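Local coordinates for protein diphosphomevalonate decarboxylase, putative (Trypanosoma brucei, PDB 2HKE) that probably catalyses the ATP-dependent decarboxylation of (R)-5-diphosphomevalonate to isopentenyl diphosphate, a precursor of isoprenoids and sterols, at residues Glu316-Pro321 with Lys354-Leu359. The protein carries 1 engineered substitution. Numbering follows the deposited sequence.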
loop_
_atom_site.group_PDB
_atom_site.type_symbol
_atom_site.label_atom_id
_atom_site.label_comp_id
_atom_site.label_asym_id
_atom_site.label_seq_id
_atom_site.Cartn_x
_atom_site.Cartn_y
_atom_site.Cartn_z
ATOM N N GLU A 316 13.835 -21.542 6.258
ATOM C CA GLU A 316 14.307 -22.359 7.347
ATOM C C GLU A 316 13.430 -22.204 8.583
ATOM O O GLU A 316 13.342 -23.093 9.384
ATOM C CB GLU A 316 15.740 -22.005 7.622
ATOM C CG GLU A 316 16.576 -22.464 6.510
ATOM C CD GLU A 316 16.798 -23.981 6.488
ATOM O OE1 GLU A 316 16.750 -24.627 7.569
ATOM O OE2 GLU A 316 17.049 -24.488 5.377
ATOM N N HIS A 317 12.797 -21.048 8.725
ATOM C CA HIS A 317 12.034 -20.720 9.925
ATOM C C HIS A 317 10.552 -20.764 9.657
ATOM O O HIS A 317 9.738 -21.058 10.557
ATOM C CB HIS A 317 12.447 -19.312 10.398
ATOM C CG HIS A 317 13.894 -19.208 10.766
ATOM N ND1 HIS A 317 14.889 -19.009 9.846
ATOM C CD2 HIS A 317 14.508 -19.292 11.959
ATOM C CE1 HIS A 317 16.057 -18.970 10.452
ATOM N NE2 HIS A 317 15.850 -19.158 11.739
ATOM N N PHE A 318 10.172 -20.394 8.448
ATOM C CA PHE A 318 8.761 -20.429 8.008
ATOM C C PHE A 318 8.658 -21.205 6.693
ATOM O O PHE A 318 8.431 -20.627 5.645
ATOM C CB PHE A 318 8.230 -19.015 7.814
ATOM C CG PHE A 318 8.115 -18.217 9.073
ATOM C CD1 PHE A 318 9.157 -17.427 9.506
ATOM C CD2 PHE A 318 6.953 -18.268 9.824
ATOM C CE1 PHE A 318 9.038 -16.696 10.699
ATOM C CE2 PHE A 318 6.817 -17.527 10.993
ATOM C CZ PHE A 318 7.868 -16.739 11.420
ATOM N N PRO A 319 8.827 -22.548 6.739
ATOM C CA PRO A 319 8.908 -23.333 5.519
ATOM C C PRO A 319 7.622 -23.251 4.771
ATOM O O PRO A 319 6.559 -23.624 5.290
ATOM C CB PRO A 319 9.179 -24.759 6.030
ATOM C CG PRO A 319 9.624 -24.564 7.437
ATOM C CD PRO A 319 8.969 -23.383 7.945
ATOM N N THR A 320 7.718 -22.751 3.550
ATOM C CA THR A 320 6.573 -22.438 2.737
ATOM C C THR A 320 6.740 -23.085 1.351
ATOM O O THR A 320 7.748 -22.869 0.674
ATOM C CB THR A 320 6.431 -20.927 2.544
ATOM O OG1 THR A 320 6.414 -20.277 3.836
ATOM C CG2 THR A 320 5.155 -20.593 1.697
ATOM N N PRO A 321 5.733 -23.832 0.912
ATOM C CA PRO A 321 5.867 -24.480 -0.407
ATOM C C PRO A 321 5.949 -23.464 -1.561
ATOM O O PRO A 321 5.330 -22.388 -1.492
ATOM C CB PRO A 321 4.618 -25.360 -0.519
ATOM C CG PRO A 321 3.710 -24.982 0.582
ATOM C CD PRO A 321 4.452 -24.109 1.574
ATOM N N LYS A 354 6.053 -22.791 10.660
ATOM C CA LYS A 354 4.809 -22.842 9.908
ATOM C C LYS A 354 5.011 -22.107 8.594
ATOM O O LYS A 354 5.891 -21.266 8.481
ATOM C CB LYS A 354 3.665 -22.222 10.695
ATOM C CG LYS A 354 3.875 -20.702 10.940
ATOM C CD LYS A 354 2.880 -20.111 11.866
ATOM C CE LYS A 354 3.182 -20.415 13.319
ATOM N NZ LYS A 354 2.039 -19.830 14.074
ATOM N N PRO A 355 4.208 -22.431 7.588
ATOM C CA PRO A 355 4.343 -21.705 6.330
ATOM C C PRO A 355 3.753 -20.297 6.425
ATOM O O PRO A 355 2.826 -20.038 7.210
ATOM C CB PRO A 355 3.486 -22.524 5.360
ATOM C CG PRO A 355 2.500 -23.212 6.226
ATOM C CD PRO A 355 3.160 -23.461 7.538
ATOM N N PHE A 356 4.281 -19.379 5.618
ATOM C CA PHE A 356 3.506 -18.178 5.279
ATOM C C PHE A 356 2.251 -18.597 4.533
ATOM O O PHE A 356 2.201 -19.678 3.890
ATOM C CB PHE A 356 4.308 -17.222 4.387
ATOM C CG PHE A 356 5.629 -16.786 4.966
ATOM C CD1 PHE A 356 5.737 -16.361 6.291
ATOM C CD2 PHE A 356 6.758 -16.716 4.147
ATOM C CE1 PHE A 356 6.949 -15.946 6.815
ATOM C CE2 PHE A 356 8.015 -16.303 4.710
ATOM C CZ PHE A 356 8.069 -15.895 6.017
ATOM N N GLU A 357 1.248 -17.732 4.550
ATOM C CA GLU A 357 0.070 -17.959 3.729
ATOM C C GLU A 357 0.492 -17.831 2.261
ATOM O O GLU A 357 -0.002 -18.534 1.401
ATOM C CB GLU A 357 -1.019 -16.979 4.073
ATOM C CG GLU A 357 -1.477 -17.019 5.490
ATOM C CD GLU A 357 -1.951 -18.425 5.873
ATOM O OE1 GLU A 357 -3.028 -18.831 5.363
ATOM O OE2 GLU A 357 -1.216 -19.112 6.622
ATOM N N MET A 358 1.425 -16.922 1.992
ATOM C CA MET A 358 1.997 -16.769 0.674
ATOM C C MET A 358 3.171 -15.843 0.817
ATOM O O MET A 358 3.300 -15.159 1.823
ATOM C CB MET A 358 1.003 -16.165 -0.322
ATOM C CG MET A 358 1.023 -14.675 -0.432
ATOM S SD MET A 358 -0.068 -14.132 -1.776
ATOM C CE MET A 358 -1.477 -14.652 -0.908
ATOM N N LEU A 359 4.019 -15.848 -0.185
ATOM C CA LEU A 359 5.160 -14.934 -0.256
ATOM C C LEU A 359 5.185 -14.259 -1.608
ATOM O O LEU A 359 5.387 -14.929 -2.625
ATOM C CB LEU A 359 6.473 -15.680 -0.056
ATOM C CG LEU A 359 7.742 -14.835 -0.085
ATOM C CD1 LEU A 359 7.746 -13.833 1.069
ATOM C CD2 LEU A 359 8.980 -15.715 -0.020
#
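Phe318 and Phe356 form the tightly packed side of this contact, which joins the turn closing helix 307-317 to the residues leading into strand 358-363. Their rings are near parallel (planes at 20°) but displaced, with little of one above the other. Instead, CB of Phe318 sits over a face of the Phe356 ring in a CH-pi contact, 3.8 Å from its centroid, and Phe356 CE1 comes over a face of the Phe318 ring, 3.4 Å from CG. Both sites are buried, and a flat apolar ring packs there without needing a polar partner. The Lys354 carbonyl lies at the edge of the Phe318 ring, its O 3.0 Å from Phe318 CA in a CA-H...O contact.

Beside the rings, buried Thr320 ties the backbones together. Its OG1, beside the backbone N (chi1 -54°), donates to Phe318 O at 2.7 Å, from above the carbonyl plane, and accepts from Phe356 N at 2.9 Å (N-H...O 150°), so one small hydroxyl serves both segments.

The exposed prolines are looser ring to ring, Pro321 CD lying 4.2 Å from Pro355 CB, although Pro319 O packs 3.1 Å from Pro355 CA; Pro355 N has no hydrogen to offer it. At the partly exposed rim, Lys354 lays CG 4.1 Å from Phe318 CD2, and NZ forms a salt bridge with Asp268.

Within the C-terminal GHMP-type domain, Met272 of helix 267-283 touches both phenylalanines, while Met315 of helix 307-317 and Ala188 of strand 183-189, the antiparallel neighbour of strand 358-363, border Phe356.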